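Local coordinates for protein peroxisomal acyl-coenzyme A oxidase 1 (Arabidopsis thaliana, PDB 1W07) that oxidises long- and medium-chain acyl-CoAs to 2-trans-enoyl-CoAs with FAD as cofactor, passing the electrons to oxygen to give hydrogen peroxide, at residues H30-V42 against L79-I93. The protein carries 1 engineered substitution. Residues are numbered along the deposited sequence; the frame is centred on the assembly and turned at random.
Sequences HAFEVSDRIARLV and LRLNEEEAGRLRHFI
Arg37 and Glu85 form the salt bridge of this helix pair, NH1 lying 2.8 Å from OE1. The oxygen arrives at the edge of the guanidinium, near its plane, while the carboxylate plane stands 86° to it. Glu85 OE2 accepts the backbone N-H of Asn82 on its anti side at 2.7 Å, and Glu85 N donates in return to Asn82 OD1. This capping box starts helix 83-93 and helps to hold the carboxylate that Arg37 meets. Two turns before Arg37, His30 NE2 donates a weak hydrogen bond to Glu84 OE1, bent to 129° at the hydrogen. Ser35 OG and Arg88 NH1 share a water, which accepts from the arginine at 2.7 Å.

Alongside and beyond these polar links the two segments cross at -49° and interlock knobs-into-holes. Ile38 enters among Glu85, Arg88, Leu89 and Phe92, its CG2, anti to the backbone N, reaching 3.4 Å from Leu89 CA. Phe92 fills the reciprocal hole, Ala39 CB standing 3.6 Å above its ring centroid in a CH-pi contact; His91 CD2 covers the opposite face.

Within the all-helical N-terminal region, helix 58-78 backs Leu89 and Ile93, and Phe48 packs on Val42 and Ile93; Tyr613, from the C-terminal part of the same chain, meets the Phe92 ring edge-to-face.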
loop_
_atom_site.group_PDB
_atom_site.type_symbol
_atom_site.label_atom_id
_atom_site.label_comp_id
_atom_site.label_asym_id
_atom_site.label_seq_id
_atom_site.Cartn_x
_atom_site.Cartn_y
_atom_site.Cartn_z
ATOM N N HIS B 30 -17.807 -23.249 -20.496
ATOM C CA HIS B 30 -16.596 -23.750 -21.130
ATOM C C HIS B 30 -15.386 -23.162 -20.415
ATOM O O HIS B 30 -14.463 -23.886 -20.036
ATOM C CB HIS B 30 -16.552 -23.348 -22.601
ATOM C CG HIS B 30 -15.249 -23.654 -23.269
ATOM N ND1 HIS B 30 -14.824 -24.940 -23.520
ATOM C CD2 HIS B 30 -14.264 -22.838 -23.714
ATOM C CE1 HIS B 30 -13.633 -24.904 -24.095
ATOM N NE2 HIS B 30 -13.270 -23.640 -24.222
ATOM N N ALA B 31 -15.395 -21.847 -20.231
ATOM C CA ALA B 31 -14.288 -21.185 -19.565
ATOM C C ALA B 31 -14.129 -21.767 -18.162
ATOM O O ALA B 31 -13.026 -22.129 -17.749
ATOM C CB ALA B 31 -14.542 -19.667 -19.504
ATOM N N PHE B 32 -15.245 -21.881 -17.443
ATOM C CA PHE B 32 -15.221 -22.411 -16.087
ATOM C C PHE B 32 -14.629 -23.813 -16.021
ATOM O O PHE B 32 -13.783 -24.102 -15.159
ATOM C CB PHE B 32 -16.631 -22.456 -15.505
ATOM C CG PHE B 32 -16.721 -23.199 -14.202
ATOM C CD1 PHE B 32 -16.234 -22.636 -13.020
ATOM C CD2 PHE B 32 -17.250 -24.481 -14.161
ATOM C CE1 PHE B 32 -16.274 -23.348 -11.816
ATOM C CE2 PHE B 32 -17.296 -25.203 -12.968
ATOM C CZ PHE B 32 -16.807 -24.639 -11.793
ATOM N N GLU B 33 -15.087 -24.682 -16.920
ATOM C CA GLU B 33 -14.634 -26.072 -16.968
ATOM C C GLU B 33 -13.146 -26.208 -17.258
ATOM O O GLU B 33 -12.444 -26.967 -16.599
ATOM C CB GLU B 33 -15.436 -26.846 -18.026
ATOM C CG GLU B 33 -16.870 -27.156 -17.613
ATOM C CD GLU B 33 -17.590 -28.032 -18.612
ATOM O OE1 GLU B 33 -18.733 -28.454 -18.320
ATOM O OE2 GLU B 33 -17.027 -28.290 -19.702
ATOM N N VAL B 34 -12.673 -25.482 -18.260
ATOM C CA VAL B 34 -11.271 -25.548 -18.627
ATOM C C VAL B 34 -10.392 -25.004 -17.501
ATOM O O VAL B 34 -9.329 -25.549 -17.201
ATOM C CB VAL B 34 -11.000 -24.751 -19.924
ATOM C CG1 VAL B 34 -9.539 -24.835 -20.285
ATOM C CG2 VAL B 34 -11.846 -25.311 -21.060
ATOM N N SER B 35 -10.839 -23.928 -16.867
ATOM C CA SER B 35 -10.061 -23.333 -15.795
ATOM C C SER B 35 -10.041 -24.230 -14.560
ATOM O O SER B 35 -9.006 -24.393 -13.905
ATOM C CB SER B 35 -10.640 -21.969 -15.441
ATOM O OG SER B 35 -9.850 -21.337 -14.469
ATOM N N ASP B 36 -11.187 -24.819 -14.247
ATOM C CA ASP B 36 -11.282 -25.678 -13.083
ATOM C C ASP B 36 -10.362 -26.884 -13.237
ATOM O O ASP B 36 -9.674 -27.269 -12.295
ATOM C CB ASP B 36 -12.739 -26.114 -12.884
ATOM C CG ASP B 36 -12.916 -27.039 -11.703
ATOM O OD1 ASP B 36 -13.189 -28.237 -11.929
ATOM O OD2 ASP B 36 -12.789 -26.583 -10.542
ATOM N N ARG B 37 -10.337 -27.456 -14.436
ATOM C CA ARG B 37 -9.510 -28.623 -14.727
ATOM C C ARG B 37 -8.018 -28.308 -14.630
ATOM O O ARG B 37 -7.272 -28.998 -13.943
ATOM C CB ARG B 37 -9.819 -29.135 -16.132
ATOM C CG ARG B 37 -9.181 -30.472 -16.471
ATOM C CD ARG B 37 -9.035 -30.612 -17.977
ATOM N NE ARG B 37 -10.254 -30.216 -18.679
ATOM C CZ ARG B 37 -10.267 -29.449 -19.766
ATOM N NH1 ARG B 37 -9.125 -28.995 -20.272
ATOM N NH2 ARG B 37 -11.415 -29.135 -20.347
ATOM N N ILE B 38 -7.588 -27.267 -15.330
ATOM C CA ILE B 38 -6.184 -26.886 -15.322
ATOM C C ILE B 38 -5.744 -26.449 -13.927
ATOM O O ILE B 38 -4.617 -26.726 -13.511
ATOM C CB ILE B 38 -5.910 -25.750 -16.323
ATOM C CG1 ILE B 38 -6.337 -26.186 -17.726
ATOM C CG2 ILE B 38 -4.431 -25.403 -16.320
ATOM C CD1 ILE B 38 -5.595 -27.410 -18.252
ATOM N N ALA B 39 -6.636 -25.776 -13.206
ATOM C CA ALA B 39 -6.326 -25.313 -11.860
ATOM C C ALA B 39 -5.958 -26.496 -10.975
ATOM O O ALA B 39 -4.951 -26.453 -10.260
ATOM C CB ALA B 39 -7.523 -24.557 -11.265
ATOM N N ARG B 40 -6.761 -27.557 -11.031
ATOM C CA ARG B 40 -6.499 -28.745 -10.220
ATOM C C ARG B 40 -5.224 -29.442 -10.676
ATOM O O ARG B 40 -4.475 -29.977 -9.860
ATOM C CB ARG B 40 -7.694 -29.706 -10.292
ATOM C CG ARG B 40 -8.910 -29.214 -9.519
ATOM C CD ARG B 40 -10.207 -29.532 -10.240
ATOM N NE ARG B 40 -10.460 -30.966 -10.358
ATOM C CZ ARG B 40 -10.938 -31.717 -9.370
ATOM N NH1 ARG B 40 -11.221 -31.166 -8.194
ATOM N NH2 ARG B 40 -11.140 -33.015 -9.556
ATOM N N LEU B 41 -4.975 -29.413 -11.980
ATOM C CA LEU B 41 -3.783 -30.032 -12.550
ATOM C C LEU B 41 -2.508 -29.375 -12.008
ATOM O O LEU B 41 -1.517 -30.052 -11.731
ATOM C CB LEU B 41 -3.814 -29.900 -14.068
ATOM C CG LEU B 41 -2.638 -30.526 -14.807
ATOM C CD1 LEU B 41 -2.693 -32.040 -14.651
ATOM C CD2 LEU B 41 -2.686 -30.133 -16.271
ATOM N N VAL B 42 -2.531 -28.052 -11.860
ATOM C CA VAL B 42 -1.365 -27.338 -11.353
ATOM C C VAL B 42 -1.191 -27.567 -9.859
ATOM O O VAL B 42 -0.084 -27.835 -9.392
ATOM C CB VAL B 42 -1.468 -25.812 -11.633
ATOM C CG1 VAL B 42 -0.320 -25.066 -10.941
ATOM C CG2 VAL B 42 -1.404 -25.559 -13.122
ATOM N N LEU B 79 0.539 -33.569 -22.321
ATOM C CA LEU B 79 -0.899 -33.554 -22.113
ATOM C C LEU B 79 -1.621 -33.088 -23.371
ATOM O O LEU B 79 -2.847 -33.134 -23.440
ATOM C CB LEU B 79 -1.252 -32.650 -20.931
ATOM C CG LEU B 79 -0.730 -33.101 -19.568
ATOM C CD1 LEU B 79 -0.905 -31.983 -18.556
ATOM C CD2 LEU B 79 -1.468 -34.348 -19.113
ATOM N N ARG B 80 -0.853 -32.634 -24.357
ATOM C CA ARG B 80 -1.416 -32.180 -25.627
ATOM C C ARG B 80 -2.422 -31.060 -25.415
ATOM O O ARG B 80 -3.508 -31.068 -25.998
ATOM C CB ARG B 80 -2.100 -33.356 -26.324
ATOM C CG ARG B 80 -1.238 -34.605 -26.346
ATOM C CD ARG B 80 -2.059 -35.880 -26.225
ATOM N NE ARG B 80 -1.210 -36.992 -25.798
ATOM C CZ ARG B 80 -1.615 -38.253 -25.678
ATOM N NH1 ARG B 80 -2.868 -38.589 -25.967
ATOM N NH2 ARG B 80 -0.763 -39.182 -25.268
ATOM N N LEU B 81 -2.055 -30.087 -24.582
ATOM C CA LEU B 81 -2.931 -28.961 -24.274
ATOM C C LEU B 81 -2.972 -27.947 -25.415
ATOM O O LEU B 81 -1.962 -27.698 -26.070
ATOM C CB LEU B 81 -2.453 -28.270 -22.993
ATOM C CG LEU B 81 -2.229 -29.123 -21.742
ATOM C CD1 LEU B 81 -1.684 -28.249 -20.620
ATOM C CD2 LEU B 81 -3.528 -29.795 -21.315
ATOM N N ASN B 82 -4.144 -27.363 -25.648
ATOM C CA ASN B 82 -4.279 -26.358 -26.692
ATOM C C ASN B 82 -3.775 -25.017 -26.166
ATOM O O ASN B 82 -3.284 -24.931 -25.040
ATOM C CB ASN B 82 -5.737 -26.228 -27.143
ATOM C CG ASN B 82 -6.679 -25.918 -26.000
ATOM O OD1 ASN B 82 -6.518 -24.921 -25.295
ATOM N ND2 ASN B 82 -7.677 -26.773 -25.814
ATOM N N GLU B 83 -3.900 -23.968 -26.973
ATOM C CA GLU B 83 -3.414 -22.662 -26.558
ATOM C C GLU B 83 -4.152 -22.125 -25.338
ATOM O O GLU B 83 -3.535 -21.546 -24.445
ATOM C CB GLU B 83 -3.517 -21.663 -27.708
ATOM C CG GLU B 83 -2.815 -20.342 -27.436
ATOM C CD GLU B 83 -2.861 -19.412 -28.625
ATOM O OE1 GLU B 83 -3.973 -18.987 -28.999
ATOM O OE2 GLU B 83 -1.788 -19.111 -29.193
ATOM N N GLU B 84 -5.465 -22.322 -25.297
ATOM C CA GLU B 84 -6.259 -21.849 -24.173
ATOM C C GLU B 84 -5.801 -22.515 -22.881
ATOM O O GLU B 84 -5.515 -21.843 -21.888
ATOM C CB GLU B 84 -7.741 -22.142 -24.416
ATOM C CG GLU B 84 -8.661 -21.693 -23.295
ATOM C CD GLU B 84 -10.122 -21.955 -23.591
ATOM O OE1 GLU B 84 -10.517 -23.136 -23.712
ATOM O OE2 GLU B 84 -10.883 -20.970 -23.706
ATOM N N GLU B 85 -5.717 -23.841 -22.902
ATOM C CA GLU B 85 -5.295 -24.594 -21.729
ATOM C C GLU B 85 -3.895 -24.190 -21.284
ATOM O O GLU B 85 -3.641 -24.055 -20.095
ATOM C CB GLU B 85 -5.339 -26.098 -22.020
ATOM C CG GLU B 85 -6.709 -26.597 -22.434
ATOM C CD GLU B 85 -6.672 -28.018 -22.976
ATOM O OE1 GLU B 85 -7.160 -28.935 -22.287
ATOM O OE2 GLU B 85 -6.142 -28.205 -24.088
ATOM N N ALA B 86 -2.990 -24.004 -22.240
ATOM C CA ALA B 86 -1.624 -23.606 -21.922
ATOM C C ALA B 86 -1.627 -22.268 -21.177
ATOM O O ALA B 86 -0.878 -22.078 -20.211
ATOM C CB ALA B 86 -0.792 -23.503 -23.196
ATOM N N GLY B 87 -2.471 -21.344 -21.627
ATOM C CA GLY B 87 -2.581 -20.046 -20.977
ATOM C C GLY B 87 -3.077 -20.209 -19.550
ATOM O O GLY B 87 -2.539 -19.597 -18.623
ATOM N N ARG B 88 -4.095 -21.043 -19.359
ATOM C CA ARG B 88 -4.614 -21.274 -18.017
ATOM C C ARG B 88 -3.577 -21.954 -17.130
ATOM O O ARG B 88 -3.561 -21.754 -15.920
ATOM C CB ARG B 88 -5.888 -22.124 -18.063
ATOM C CG ARG B 88 -7.110 -21.411 -18.616
ATOM C CD ARG B 88 -7.377 -20.088 -17.892
ATOM N NE ARG B 88 -6.568 -18.998 -18.436
ATOM C CZ ARG B 88 -6.485 -17.781 -17.894
ATOM N NH1 ARG B 88 -7.163 -17.489 -16.784
ATOM N NH2 ARG B 88 -5.732 -16.850 -18.466
ATOM N N LEU B 89 -2.722 -22.766 -17.738
ATOM C CA LEU B 89 -1.678 -23.463 -17.005
ATOM C C LEU B 89 -0.708 -22.439 -16.417
ATOM O O LEU B 89 -0.422 -22.443 -15.214
ATOM C CB LEU B 89 -0.914 -24.397 -17.939
ATOM C CG LEU B 89 0.148 -25.280 -17.288
ATOM C CD1 LEU B 89 -0.508 -26.444 -16.570
ATOM C CD2 LEU B 89 1.067 -25.794 -18.360
ATOM N N ARG B 90 -0.198 -21.559 -17.271
ATOM C CA ARG B 90 0.735 -20.537 -16.818
ATOM C C ARG B 90 0.062 -19.635 -15.787
ATOM O O ARG B 90 0.696 -19.197 -14.823
ATOM C CB ARG B 90 1.225 -19.692 -17.994
ATOM C CG ARG B 90 2.145 -20.426 -18.967
ATOM C CD ARG B 90 2.797 -19.441 -19.923
ATOM N NE ARG B 90 1.832 -18.853 -20.848
ATOM C CZ ARG B 90 1.415 -19.444 -21.963
ATOM N NH1 ARG B 90 1.882 -20.641 -22.301
ATOM N NH2 ARG B 90 0.520 -18.844 -22.733
ATOM N N HIS B 91 -1.221 -19.360 -15.994
ATOM C CA HIS B 91 -1.987 -18.522 -15.087
ATOM C C HIS B 91 -1.986 -19.099 -13.677
ATOM O O HIS B 91 -1.719 -18.381 -12.703
ATOM C CB HIS B 91 -3.423 -18.387 -15.596
ATOM C CG HIS B 91 -4.356 -17.734 -14.625
ATOM N ND1 HIS B 91 -4.300 -16.392 -14.322
ATOM C CD2 HIS B 91 -5.361 -18.247 -13.875
ATOM C CE1 HIS B 91 -5.233 -16.101 -13.431
ATOM N NE2 HIS B 91 -5.890 -17.212 -13.139
ATOM N N PHE B 92 -2.284 -20.391 -13.545
ATOM C CA PHE B 92 -2.303 -20.974 -12.212
ATOM C C PHE B 92 -0.929 -21.277 -11.604
ATOM O O PHE B 92 -0.800 -21.347 -10.389
ATOM C CB PHE B 92 -3.225 -22.195 -12.191
ATOM C CG PHE B 92 -4.679 -21.842 -12.370
ATOM C CD1 PHE B 92 -5.342 -22.131 -13.559
ATOM C CD2 PHE B 92 -5.374 -21.190 -11.356
ATOM C CE1 PHE B 92 -6.677 -21.775 -13.740
ATOM C CE2 PHE B 92 -6.712 -20.829 -11.526
ATOM C CZ PHE B 92 -7.362 -21.120 -12.717
ATOM N N ILE B 93 0.095 -21.429 -12.436
ATOM C CA ILE B 93 1.452 -21.649 -11.927
ATOM C C ILE B 93 1.770 -20.396 -11.084
ATOM O O ILE B 93 2.546 -20.449 -10.121
ATOM C CB ILE B 93 2.462 -21.818 -13.094
ATOM C CG1 ILE B 93 2.243 -23.182 -13.760
ATOM C CG2 ILE B 93 3.896 -21.679 -12.590
ATOM C CD1 ILE B 93 3.132 -23.425 -14.983
HETATM O O HOH W 1 -9.076 -18.543 -15.202
#